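Local coordinates for protein succinylglutamate desuccinylase (PDB 2BCO) that probably hydrolyses N-succinylglutamate to succinate and glutamate, the last step of arginine breakdown by the AST pathway, using one zinc ion per subunit, at residues 94-99 with 131-136; 161-166 with 256-261; 216-221 with 235-240; 273-278 with 321-326. One frame throughout, in Å; residues are numbered along the deposited sequence.

In the fold
Contacts 1 and 3 are the buried packing of the zinc-dependent catalytic domain: in each, a strand or its end meets a helix through apolar groups, methyl against methyl in contact 1 and methyl and selenomethionine against a ring in contact 3, whose strand also carries E219 beside the zinc ligand H155. Contact 2, only partly buried, joins the catalytic domain to strand 258-267 of the hybrid-domain region, and its chief link is polar. It touches contact 3 where the neighbouring strands 165-169 and 214-220 pair, F166 O lying 2.8 Å from E219 N. Contact 4 is a small aromatic core well away from the zinc, reached through strand 322-335, the partner of strand 258-267.

Contact 1 (94-99 with 131-136); sequences IIAHPE and DTLKLL
I94 and A96 meet L133 and L136 through methyl groups alone. The two branches of I94 divide the work: CG2 of I94 reaches CD2 of L133 at 4.1 Å, while CD1 of I94, at the end of the longer branch, lies 4.0 Å from CD1 of L136. A96 adds its CB, 4.1 Å from CD1 of L133, so the fork of L133 touches both I94 and A96, one methyl to each. These are ordinary van der Waals distances, with neither a polar group nor a tight spot across the contact.

The torsion of I94 (chi1 -61°) sets CG2 anti to the backbone N and leaves CG1 to carry CD1 outward to the second leucine. L133 and L136 stand three positions apart, which brings both to the same side of their helix. Backbone bonds of I94 to I58 and C60 hold the strand in the sheet, from whose face the side chain projects; A96 is also bonded to C60. L133 further touches F116 and, on helix 203-211, F203. Within the zinc-dependent catalytic domain, helix 125-141 thus packs on the end of strand 90-95, where the chain leaves, with H97 as N-cap, for helix 98-102.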
loop_
_atom_site.group_PDB
_atom_site.type_symbol
_atom_site.label_atom_id
_atom_site.label_comp_id
_atom_site.label_asym_id
_atom_site.label_seq_id
_atom_site.Cartn_x
_atom_site.Cartn_y
_atom_site.Cartn_z
ATOM N N ILE A 94 -4.454 -1.841 -10.656
ATOM C CA ILE A 94 -3.912 -0.596 -11.125
ATOM C C ILE A 94 -2.395 -0.565 -11.119
ATOM O O ILE A 94 -1.751 -0.981 -10.152
ATOM C CB ILE A 94 -4.434 0.585 -10.251
ATOM C CG1 ILE A 94 -5.960 0.670 -10.336
ATOM C CG2 ILE A 94 -3.809 1.900 -10.703
ATOM C CD1 ILE A 94 -6.548 1.753 -9.440
ATOM N N ILE A 95 -1.832 -0.110 -12.228
ATOM C CA ILE A 95 -0.396 0.090 -12.327
ATOM C C ILE A 95 -0.398 1.604 -12.504
ATOM O O ILE A 95 -0.591 2.108 -13.605
ATOM C CB ILE A 95 0.230 -0.562 -13.575
ATOM C CG1 ILE A 95 0.186 -2.083 -13.466
ATOM C CG2 ILE A 95 1.678 -0.099 -13.730
ATOM C CD1 ILE A 95 0.627 -2.782 -14.723
ATOM N N ALA A 96 -0.246 2.326 -11.404
ATOM C CA ALA A 96 -0.256 3.772 -11.460
ATOM C C ALA A 96 1.117 4.258 -11.882
ATOM O O ALA A 96 2.120 3.650 -11.539
ATOM C CB ALA A 96 -0.607 4.340 -10.090
ATOM N N HIS A 97 1.169 5.329 -12.655
ATOM C CA HIS A 97 2.461 5.898 -13.049
ATOM C C HIS A 97 3.482 5.070 -13.840
ATOM O O HIS A 97 4.658 5.011 -13.473
ATOM C CB HIS A 97 3.157 6.423 -11.805
ATOM C CG HIS A 97 3.794 7.749 -12.001
ATOM N ND1 HIS A 97 3.913 8.338 -13.245
ATOM C CD2 HIS A 97 4.332 8.628 -11.122
ATOM C CE1 HIS A 97 4.487 9.514 -13.121
ATOM N NE2 HIS A 97 4.753 9.717 -11.838
ATOM N N PRO A 98 3.070 4.448 -14.948
ATOM C CA PRO A 98 4.038 3.658 -15.712
ATOM C C PRO A 98 5.216 4.481 -16.267
ATOM O O PRO A 98 6.298 3.950 -16.515
ATOM C CB PRO A 98 3.183 3.040 -16.815
ATOM C CG PRO A 98 2.095 4.063 -17.006
ATOM C CD PRO A 98 1.745 4.422 -15.588
ATOM N N GLU A 99 5.017 5.778 -16.448
ATOM C CA GLU A 99 6.094 6.596 -16.975
ATOM C C GLU A 99 7.270 6.630 -16.007
ATOM O O GLU A 99 8.425 6.640 -16.424
ATOM C CB GLU A 99 5.607 8.018 -17.267
ATOM C CG GLU A 99 6.665 8.902 -17.901
ATOM C CD GLU A 99 6.121 10.254 -18.333
ATOM O OE1 GLU A 99 6.916 11.083 -18.825
ATOM O OE2 GLU A 99 4.902 10.489 -18.184
ATOM N N ASP A 131 -5.479 12.856 -9.552
ATOM C CA ASP A 131 -6.818 13.307 -9.891
ATOM C C ASP A 131 -7.572 12.171 -10.594
ATOM O O ASP A 131 -8.744 11.919 -10.305
ATOM C CB ASP A 131 -6.741 14.546 -10.793
ATOM C CG ASP A 131 -6.947 15.854 -10.028
ATOM O OD1 ASP A 131 -6.245 16.106 -9.030
ATOM O OD2 ASP A 131 -7.826 16.639 -10.436
ATOM N N THR A 132 -6.892 11.484 -11.511
ATOM C CA THR A 132 -7.503 10.363 -12.219
ATOM C C THR A 132 -7.741 9.166 -11.289
ATOM O O THR A 132 -8.749 8.475 -11.411
ATOM C CB THR A 132 -6.626 9.873 -13.396
ATOM O OG1 THR A 132 -6.510 10.914 -14.376
ATOM C CG2 THR A 132 -7.244 8.634 -14.046
ATOM N N LEU A 133 -6.815 8.919 -10.365
ATOM C CA LEU A 133 -6.964 7.792 -9.449
ATOM C C LEU A 133 -8.183 7.951 -8.538
ATOM O O LEU A 133 -8.876 6.973 -8.238
ATOM C CB LEU A 133 -5.684 7.607 -8.622
ATOM C CG LEU A 133 -4.453 7.217 -9.464
ATOM C CD1 LEU A 133 -3.197 7.225 -8.610
ATOM C CD2 LEU A 133 -4.664 5.838 -10.084
ATOM N N LYS A 134 -8.455 9.180 -8.110
ATOM C CA LYS A 134 -9.609 9.424 -7.251
ATOM C C LYS A 134 -10.883 9.061 -8.003
ATOM O O LYS A 134 -11.853 8.599 -7.404
ATOM C CB LYS A 134 -9.678 10.890 -6.816
ATOM C CG LYS A 134 -8.447 11.414 -6.111
ATOM C CD LYS A 134 -8.676 12.845 -5.664
ATOM C CE LYS A 134 -7.464 13.405 -4.948
ATOM N NZ LYS A 134 -7.693 14.817 -4.512
ATOM N N LEU A 135 -10.871 9.286 -9.315
ATOM C CA LEU A 135 -12.013 8.972 -10.176
ATOM C C LEU A 135 -12.219 7.456 -10.285
ATOM O O LEU A 135 -13.342 6.967 -10.209
ATOM C CB LEU A 135 -11.788 9.567 -11.572
ATOM C CG LEU A 135 -12.371 10.936 -11.939
ATOM C CD1 LEU A 135 -12.501 11.824 -10.721
ATOM C CD2 LEU A 135 -11.486 11.585 -13.008
ATOM N N LEU A 136 -11.124 6.720 -10.476
ATOM C CA LEU A 136 -11.181 5.261 -10.585
ATOM C C LEU A 136 -11.751 4.654 -9.308
ATOM O O LEU A 136 -12.493 3.675 -9.354
ATOM C CB LEU A 136 -9.788 4.688 -10.817
ATOM C CG LEU A 136 -9.022 5.173 -12.043
ATOM C CD1 LEU A 136 -7.693 4.447 -12.111
ATOM C CD2 LEU A 136 -9.833 4.912 -13.305
#

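Contact 2 (161-166 with 256-261); sequences SKHYTF and PCIKYR
H163 and Y260 join the catalytic domain to the region of the AstE/AspA barrel-sandwich hybrid domain by a side-chain hydrogen bond between a loop and strand 258-267. NE2 of H163 and OH of Y260 are 2.7 Å apart at an angle of 164°, short and nearly straight; either could be the donor. With CG of H163 anti to its carbonyl carbon (chi1 -61°), the imidazole is turned toward Y260. The hydroxyl meets the imidazole at its edge, in the plane of the ring, and the two side chains come from opposite directions.

Between the rings themselves the meeting is rim to rim, with planes at 59° and neither lying over the face of the other. F284 meets both, edge-to-face with H163, and F166 edge-to-face as well, so that aromatic rings gather beside the polar bond.

Apolar contact comes from I258, whose CD1 lies 3.6 Å from CE1 of H163 and whose side chain crosses that of H163 at about a right angle. K162, the residue before H163, lays its CG over one face of the imidazole. A192 of strand 192-195 touches H163, I258 and Y260.

Local bonds shape both sides. S161 OG accepts from the backbone N of H163 at 3.0 Å, an ST turn that ties down the loop just before the histidine; the same hydroxyl is hydrogen-bonded to N283 O. On the other segment K259 curls back on its own chain: its NZ gives a hydrogen bond to C257 O at 2.7 Å, tilted from the carbonyl plane.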
loop_
_atom_site.group_PDB
_atom_site.type_symbol
_atom_site.label_atom_id
_atom_site.label_comp_id
_atom_site.label_asym_id
_atom_site.label_seq_id
_atom_site.Cartn_x
_atom_site.Cartn_y
_atom_site.Cartn_z
ATOM N N SER A 161 15.110 -3.139 7.002
ATOM C CA SER A 161 14.335 -3.233 8.232
ATOM C C SER A 161 14.331 -4.648 8.807
ATOM O O SER A 161 14.522 -5.626 8.082
ATOM C CB SER A 161 12.893 -2.797 7.971
ATOM O OG SER A 161 12.118 -2.916 9.143
ATOM N N LYS A 162 14.118 -4.755 10.113
ATOM C CA LYS A 162 14.060 -6.066 10.741
ATOM C C LYS A 162 12.734 -6.695 10.331
ATOM O O LYS A 162 12.506 -7.881 10.547
ATOM C CB LYS A 162 14.171 -5.945 12.265
ATOM C CG LYS A 162 13.178 -4.990 12.908
ATOM C CD LYS A 162 13.509 -4.765 14.383
ATOM C CE LYS A 162 12.532 -3.783 15.022
ATOM N NZ LYS A 162 12.941 -3.335 16.389
ATOM N N HIS A 163 11.860 -5.881 9.737
ATOM C CA HIS A 163 10.566 -6.348 9.247
ATOM C C HIS A 163 10.632 -6.278 7.722
ATOM O O HIS A 163 10.434 -5.206 7.143
ATOM C CB HIS A 163 9.424 -5.456 9.738
ATOM C CG HIS A 163 9.274 -5.405 11.227
ATOM N ND1 HIS A 163 9.334 -6.528 12.025
ATOM C CD2 HIS A 163 9.019 -4.366 12.062
ATOM C CE1 HIS A 163 9.124 -6.186 13.285
ATOM N NE2 HIS A 163 8.931 -4.879 13.334
ATOM N N TYR A 164 10.930 -7.404 7.072
ATOM C CA TYR A 164 11.030 -7.428 5.614
ATOM C C TYR A 164 9.723 -6.936 4.983
ATOM O O TYR A 164 9.739 -6.248 3.959
ATOM C CB TYR A 164 11.355 -8.837 5.123
ATOM C CG TYR A 164 11.453 -8.943 3.621
ATOM C CD1 TYR A 164 12.545 -8.414 2.930
ATOM C CD2 TYR A 164 10.450 -9.565 2.886
ATOM C CE1 TYR A 164 12.632 -8.509 1.529
ATOM C CE2 TYR A 164 10.524 -9.662 1.491
ATOM C CZ TYR A 164 11.621 -9.135 0.820
ATOM O OH TYR A 164 11.704 -9.255 -0.552
ATOM N N THR A 165 8.600 -7.313 5.594
ATOM C CA THR A 165 7.277 -6.875 5.155
ATOM C C THR A 165 6.560 -6.235 6.342
ATOM O O THR A 165 6.745 -6.648 7.490
ATOM C CB THR A 165 6.371 -8.040 4.663
ATOM O OG1 THR A 165 6.205 -9.002 5.715
ATOM C CG2 THR A 165 6.951 -8.706 3.432
ATOM N N PHE A 166 5.767 -5.210 6.054
ATOM C CA PHE A 166 4.971 -4.538 7.069
ATOM C C PHE A 166 3.925 -3.693 6.370
ATOM O O PHE A 166 4.018 -3.465 5.168
ATOM C CB PHE A 166 5.845 -3.711 8.037
ATOM C CG PHE A 166 6.413 -2.438 7.461
ATOM C CD1 PHE A 166 5.702 -1.242 7.545
ATOM C CD2 PHE A 166 7.701 -2.408 6.929
ATOM C CE1 PHE A 166 6.267 -0.031 7.116
ATOM C CE2 PHE A 166 8.275 -1.198 6.496
ATOM C CZ PHE A 166 7.553 -0.009 6.595
ATOM N N PRO A 256 0.084 -13.894 14.917
ATOM C CA PRO A 256 -0.353 -12.502 14.777
ATOM C C PRO A 256 0.820 -11.607 14.394
ATOM O O PRO A 256 1.917 -11.746 14.945
ATOM C CB PRO A 256 -0.894 -12.165 16.162
ATOM C CG PRO A 256 -0.010 -12.991 17.073
ATOM C CD PRO A 256 0.070 -14.317 16.331
ATOM N N CYS A 257 0.597 -10.711 13.437
ATOM C CA CYS A 257 1.646 -9.781 13.039
ATOM C C CYS A 257 1.841 -8.835 14.222
ATOM O O CYS A 257 0.939 -8.671 15.045
ATOM C CB CYS A 257 1.221 -8.991 11.796
ATOM S SG CYS A 257 -0.308 -8.042 11.975
ATOM N N ILE A 258 3.014 -8.230 14.327
ATOM C CA ILE A 258 3.261 -7.300 15.415
ATOM C C ILE A 258 2.437 -6.030 15.158
ATOM O O ILE A 258 2.369 -5.549 14.023
ATOM C CB ILE A 258 4.761 -6.962 15.505
ATOM C CG1 ILE A 258 5.552 -8.249 15.780
ATOM C CG2 ILE A 258 5.014 -5.934 16.614
ATOM C CD1 ILE A 258 7.038 -8.100 15.560
ATOM N N LYS A 259 1.796 -5.511 16.201
ATOM C CA LYS A 259 0.977 -4.312 16.074
ATOM C C LYS A 259 1.737 -3.137 16.690
ATOM O O LYS A 259 2.209 -3.216 17.828
ATOM C CB LYS A 259 -0.361 -4.492 16.807
ATOM C CG LYS A 259 -1.105 -5.811 16.542
ATOM C CD LYS A 259 -1.567 -5.945 15.090
ATOM C CE LYS A 259 -2.454 -7.177 14.890
ATOM N NZ LYS A 259 -1.778 -8.458 15.266
ATOM N N TYR A 260 1.861 -2.051 15.932
ATOM C CA TYR A 260 2.565 -0.861 16.399
ATOM C C TYR A 260 1.602 0.314 16.445
ATOM O O TYR A 260 0.583 0.308 15.770
ATOM C CB TYR A 260 3.718 -0.503 15.453
ATOM C CG TYR A 260 4.936 -1.397 15.540
ATOM C CD1 TYR A 260 5.892 -1.216 16.542
ATOM C CD2 TYR A 260 5.136 -2.423 14.625
ATOM C CE1 TYR A 260 7.019 -2.041 16.629
ATOM C CE2 TYR A 260 6.258 -3.251 14.701
ATOM C CZ TYR A 260 7.194 -3.055 15.703
ATOM O OH TYR A 260 8.303 -3.870 15.773
ATOM N N ARG A 261 1.925 1.310 17.259
ATOM C CA ARG A 261 1.123 2.524 17.360
ATOM C C ARG A 261 2.138 3.653 17.301
ATOM O O ARG A 261 3.326 3.431 17.537
ATOM C CB ARG A 261 0.341 2.588 18.683
ATOM C CG ARG A 261 1.171 2.880 19.934
ATOM C CD ARG A 261 0.266 3.042 21.168
ATOM N NE ARG A 261 1.008 3.131 22.428
ATOM C CZ ARG A 261 1.695 4.194 22.830
ATOM N NH1 ARG A 261 1.745 5.284 22.081
ATOM N NH2 ARG A 261 2.342 4.162 23.989
#

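Contact 3 (216-221 with 235-240); sequences LTMELG and TAFDLA
M218 and L220, two residues apart on strand 214-220, both reach the ring of F237 on helix 235-245. M218, a selenomethionine, comes first along the strand. Its chain bends at the last torsion (chi3 90°) and carries the terminal CE to the edge of the ring, near its plane, 3.6 Å from CE1 of F237. Its SE lies 5.0 Å from the ring centroid and well off the normal, a Met-aromatic contact of oblique geometry.

E219, the probable active-site residue, takes no part; it touches H155, a zinc ligand on the neighbouring strand 149-157. L220 then returns to the helix side, placing CD2 over one face of F237, 4.0 Å from the ring centroid and 23° off the normal. This is a CH-pi contact, set somewhat toward the rim.

F237 points CG anti to its own backbone N (chi1 163°), and the ring extends from the helix to the strand. L154 and L72, the latter from helix 68-81, touch it as well. The chemistry is therefore apolar, van der Waals contact with a CH-pi and a Met-aromatic component, and it lies on the face of the strand opposite to E219, whose side chain turns to the zinc-ligand side by H155.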
loop_
_atom_site.group_PDB
_atom_site.type_symbol
_atom_site.label_atom_id
_atom_site.label_comp_id
_atom_site.label_asym_id
_atom_site.label_seq_id
_atom_site.Cartn_x
_atom_site.Cartn_y
_atom_site.Cartn_z
ATOM N N LEU A 216 -4.861 -0.540 3.215
ATOM C CA LEU A 216 -3.513 -0.614 3.736
ATOM C C LEU A 216 -2.528 -0.183 2.683
ATOM O O LEU A 216 -2.785 -0.278 1.483
ATOM C CB LEU A 216 -3.141 -2.049 4.124
ATOM C CG LEU A 216 -3.917 -2.888 5.135
ATOM C CD1 LEU A 216 -3.512 -4.353 4.950
ATOM C CD2 LEU A 216 -3.623 -2.406 6.554
ATOM N N THR A 217 -1.385 0.279 3.151
ATOM C CA THR A 217 -0.280 0.608 2.276
ATOM C C THR A 217 0.644 -0.520 2.716
ATOM O O THR A 217 0.997 -0.608 3.892
ATOM C CB THR A 217 0.344 1.956 2.619
ATOM O OG1 THR A 217 -0.614 2.988 2.366
ATOM C CG2 THR A 217 1.592 2.194 1.762
HETATM N N MSE A 218 1.002 -1.404 1.799
HETATM C CA MSE A 218 1.858 -2.529 2.155
HETATM C C MSE A 218 3.285 -2.420 1.607
HETATM O O MSE A 218 3.490 -2.259 0.404
HETATM C CB MSE A 218 1.196 -3.834 1.685
HETATM C CG MSE A 218 -0.206 -4.039 2.261
HETATM SE SE MSE A 218 -1.151 -5.596 1.598
HETATM C CE MSE A 218 -0.536 -6.864 2.921
ATOM N N GLU A 219 4.265 -2.496 2.503
ATOM C CA GLU A 219 5.678 -2.432 2.128
ATOM C C GLU A 219 6.185 -3.861 1.898
ATOM O O GLU A 219 6.520 -4.578 2.848
ATOM C CB GLU A 219 6.491 -1.779 3.242
ATOM C CG GLU A 219 5.980 -0.425 3.713
ATOM C CD GLU A 219 6.066 0.665 2.649
ATOM O OE1 GLU A 219 7.067 0.719 1.905
ATOM O OE2 GLU A 219 5.135 1.487 2.575
ATOM N N LEU A 220 6.231 -4.259 0.630
ATOM C CA LEU A 220 6.661 -5.594 0.223
ATOM C C LEU A 220 8.104 -5.624 -0.265
ATOM O O LEU A 220 8.384 -5.367 -1.441
ATOM C CB LEU A 220 5.759 -6.112 -0.897
ATOM C CG LEU A 220 4.355 -6.610 -0.570
ATOM C CD1 LEU A 220 3.802 -5.896 0.638
ATOM C CD2 LEU A 220 3.460 -6.426 -1.785
ATOM N N GLY A 221 9.021 -5.947 0.630
ATOM C CA GLY A 221 10.406 -6.018 0.232
ATOM C C GLY A 221 11.026 -4.666 -0.056
ATOM O O GLY A 221 10.562 -3.636 0.430
ATOM N N THR A 235 6.329 -14.951 -1.427
ATOM C CA THR A 235 5.449 -16.080 -1.681
ATOM C C THR A 235 4.242 -16.155 -0.732
ATOM O O THR A 235 3.115 -16.362 -1.174
ATOM C CB THR A 235 6.241 -17.406 -1.606
ATOM O OG1 THR A 235 7.282 -17.380 -2.591
ATOM C CG2 THR A 235 5.330 -18.608 -1.849
ATOM N N ALA A 236 4.473 -15.991 0.564
ATOM C CA ALA A 236 3.381 -16.060 1.533
ATOM C C ALA A 236 2.347 -14.964 1.263
ATOM O O ALA A 236 1.144 -15.203 1.300
ATOM C CB ALA A 236 3.934 -15.935 2.954
ATOM N N PHE A 237 2.818 -13.757 0.993
ATOM C CA PHE A 237 1.894 -12.682 0.703
ATOM C C PHE A 237 1.077 -12.971 -0.558
ATOM O O PHE A 237 -0.145 -12.806 -0.571
ATOM C CB PHE A 237 2.642 -11.358 0.503
ATOM C CG PHE A 237 1.817 -10.315 -0.184
ATOM C CD1 PHE A 237 0.900 -9.557 0.525
ATOM C CD2 PHE A 237 1.919 -10.128 -1.564
ATOM C CE1 PHE A 237 0.094 -8.627 -0.124
ATOM C CE2 PHE A 237 1.116 -9.203 -2.221
ATOM C CZ PHE A 237 0.202 -8.451 -1.496
ATOM N N ASP A 238 1.766 -13.364 -1.624
ATOM C CA ASP A 238 1.120 -13.637 -2.903
ATOM C C ASP A 238 0.034 -14.707 -2.828
ATOM O O ASP A 238 -0.997 -14.601 -3.499
ATOM C CB ASP A 238 2.177 -14.039 -3.937
ATOM C CG ASP A 238 1.584 -14.330 -5.298
ATOM O OD1 ASP A 238 1.007 -13.418 -5.912
ATOM O OD2 ASP A 238 1.694 -15.482 -5.757
ATOM N N LEU A 239 0.280 -15.734 -2.017
ATOM C CA LEU A 239 -0.660 -16.835 -1.829
ATOM C C LEU A 239 -1.869 -16.316 -1.054
ATOM O O LEU A 239 -3.012 -16.646 -1.362
ATOM C CB LEU A 239 0.020 -17.957 -1.046
ATOM C CG LEU A 239 -0.470 -19.396 -1.232
ATOM C CD1 LEU A 239 0.401 -20.330 -0.400
ATOM C CD2 LEU A 239 -1.915 -19.522 -0.816
ATOM N N ALA A 240 -1.604 -15.499 -0.041
ATOM C CA ALA A 240 -2.679 -14.928 0.759
ATOM C C ALA A 240 -3.517 -14.017 -0.145
ATOM O O ALA A 240 -4.739 -13.993 -0.042
ATOM C CB ALA A 240 -2.106 -14.140 1.935
#

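Contact 4 (273-278 with 321-326); sequences FDFMFD and QRAALM
A323 meets two phenylalanines, F273 and F275, of the short strand 273-275, and A324 touches the second. The CB of A323 lies 3.5 Å from CZ of F273 and 3.7 Å from its CE2, an oblique approach to that corner of the ring. In F273, CG anti to the backbone N (chi1 178°) leans the ring forward along the chain, so CZ reaches A323 on the same side as the F275 ring. Toward F275 the same alanine offers two atoms: its O stands at the ring edge, near the plane, 4.0 Å from CZ of F275, and its CB is slightly farther from that carbon.

A324 follows with CB 4.4 Å from CZ of F275, a looser contact that also comes obliquely. F277 lays its CZ over one face of F275. I266 and I310 touch A324 too.

The axes of segments 273-275 and 322-326 approach to 9.9 Å, at 38°, so side chains rather than backbone bonds span the gap. Each belongs to a different set of strands, 273-275 pairing with 292-296 and 322-335 with 258-267. A323 and A324 both face I266 on the antiparallel strand 258-267, a classic beta bulge, here within the barrel-sandwich hybrid domain of the AstE/AspA family.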
loop_
_atom_site.group_PDB
_atom_site.type_symbol
_atom_site.label_atom_id
_atom_site.label_comp_id
_atom_site.label_asym_id
_atom_site.label_seq_id
_atom_site.Cartn_x
_atom_site.Cartn_y
_atom_site.Cartn_z
ATOM N N PHE A 273 18.660 20.940 11.115
ATOM C CA PHE A 273 18.052 19.708 11.597
ATOM C C PHE A 273 18.811 18.522 11.002
ATOM O O PHE A 273 19.235 18.577 9.848
ATOM C CB PHE A 273 16.588 19.684 11.130
ATOM C CG PHE A 273 15.832 18.443 11.511
ATOM C CD1 PHE A 273 15.083 18.399 12.683
ATOM C CD2 PHE A 273 15.842 17.321 10.681
ATOM C CE1 PHE A 273 14.352 17.256 13.025
ATOM C CE2 PHE A 273 15.113 16.168 11.016
ATOM C CZ PHE A 273 14.367 16.137 12.188
ATOM N N ASP A 274 18.993 17.458 11.774
ATOM C CA ASP A 274 19.680 16.278 11.254
ATOM C C ASP A 274 19.613 15.110 12.232
ATOM O O ASP A 274 19.180 15.261 13.372
ATOM C CB ASP A 274 21.146 16.597 10.941
ATOM C CG ASP A 274 21.693 15.780 9.775
ATOM O OD1 ASP A 274 21.159 14.685 9.499
ATOM O OD2 ASP A 274 22.667 16.228 9.137
ATOM N N PHE A 275 20.044 13.943 11.769
ATOM C CA PHE A 275 20.051 12.738 12.586
ATOM C C PHE A 275 21.495 12.284 12.730
ATOM O O PHE A 275 22.339 12.662 11.930
ATOM C CB PHE A 275 19.248 11.637 11.905
ATOM C CG PHE A 275 17.813 11.995 11.654
ATOM C CD1 PHE A 275 16.949 12.267 12.716
ATOM C CD2 PHE A 275 17.307 12.025 10.354
ATOM C CE1 PHE A 275 15.606 12.560 12.489
ATOM C CE2 PHE A 275 15.962 12.316 10.117
ATOM C CZ PHE A 275 15.111 12.584 11.186
HETATM N N MSE A 276 21.780 11.469 13.737
HETATM C CA MSE A 276 23.138 10.987 13.938
HETATM C C MSE A 276 23.417 9.737 13.112
HETATM O O MSE A 276 24.563 9.489 12.718
HETATM C CB MSE A 276 23.387 10.696 15.415
HETATM C CG MSE A 276 23.199 11.905 16.312
HETATM SE SE MSE A 276 23.691 11.544 18.148
HETATM C CE MSE A 276 25.433 12.380 18.180
ATOM N N PHE A 277 22.372 8.954 12.847
ATOM C CA PHE A 277 22.515 7.735 12.057
ATOM C C PHE A 277 22.690 8.065 10.578
ATOM O O PHE A 277 22.370 9.169 10.139
ATOM C CB PHE A 277 21.300 6.805 12.257
ATOM C CG PHE A 277 19.947 7.506 12.185
ATOM C CD1 PHE A 277 19.445 7.993 10.973
ATOM C CD2 PHE A 277 19.184 7.689 13.343
ATOM C CE1 PHE A 277 18.190 8.642 10.916
ATOM C CE2 PHE A 277 17.934 8.333 13.298
ATOM C CZ PHE A 277 17.442 8.815 12.083
ATOM N N ASP A 278 23.199 7.102 9.818
ATOM C CA ASP A 278 23.428 7.275 8.388
ATOM C C ASP A 278 22.137 7.233 7.591
ATOM O O ASP A 278 21.097 6.808 8.095
ATOM C CB ASP A 278 24.371 6.187 7.867
ATOM C CG ASP A 278 25.803 6.402 8.302
ATOM O OD1 ASP A 278 26.652 5.534 8.000
ATOM O OD2 ASP A 278 26.082 7.439 8.940
ATOM N N GLN A 321 7.067 20.185 8.181
ATOM C CA GLN A 321 6.503 18.873 7.856
ATOM C C GLN A 321 7.100 17.827 8.802
ATOM O O GLN A 321 8.024 18.130 9.557
ATOM C CB GLN A 321 6.824 18.500 6.406
ATOM C CG GLN A 321 6.229 19.438 5.373
ATOM C CD GLN A 321 4.715 19.449 5.402
ATOM O OE1 GLN A 321 4.068 18.437 5.111
ATOM N NE2 GLN A 321 4.137 20.592 5.759
ATOM N N ARG A 322 6.587 16.601 8.770
ATOM C CA ARG A 322 7.118 15.578 9.664
ATOM C C ARG A 322 8.367 14.934 9.092
ATOM O O ARG A 322 8.430 14.617 7.902
ATOM C CB ARG A 322 6.068 14.506 9.975
ATOM C CG ARG A 322 5.919 13.380 8.964
ATOM C CD ARG A 322 5.121 12.255 9.612
ATOM N NE ARG A 322 4.809 11.149 8.711
ATOM C CZ ARG A 322 5.719 10.422 8.070
ATOM N NH1 ARG A 322 7.018 10.682 8.218
ATOM N NH2 ARG A 322 5.327 9.424 7.288
ATOM N N ALA A 323 9.364 14.752 9.956
ATOM C CA ALA A 323 10.635 14.160 9.565
ATOM C C ALA A 323 10.741 12.690 9.948
ATOM O O ALA A 323 11.581 11.965 9.413
ATOM C CB ALA A 323 11.772 14.937 10.199
ATOM N N ALA A 324 9.894 12.249 10.871
ATOM C CA ALA A 324 9.928 10.855 11.306
ATOM C C ALA A 324 8.766 10.449 12.204
ATOM O O ALA A 324 8.028 11.281 12.737
ATOM C CB ALA A 324 11.251 10.568 12.027
ATOM N N LEU A 325 8.628 9.141 12.364
ATOM C CA LEU A 325 7.597 8.555 13.198
ATOM C C LEU A 325 8.325 7.750 14.257
ATOM O O LEU A 325 9.320 7.100 13.967
ATOM C CB LEU A 325 6.718 7.628 12.360
ATOM C CG LEU A 325 5.209 7.886 12.245
ATOM C CD1 LEU A 325 4.868 9.347 12.489
ATOM C CD2 LEU A 325 4.756 7.457 10.854
HETATM N N MSE A 326 7.868 7.836 15.495
HETATM C CA MSE A 326 8.459 7.054 16.570
HETATM C C MSE A 326 7.323 6.115 16.935
HETATM O O MSE A 326 6.227 6.557 17.271
HETATM C CB MSE A 326 8.826 7.939 17.763
HETATM C CG MSE A 326 9.916 8.962 17.487
HETATM SE SE MSE A 326 11.595 8.139 17.036
HETATM C CE MSE A 326 12.324 7.956 18.825
#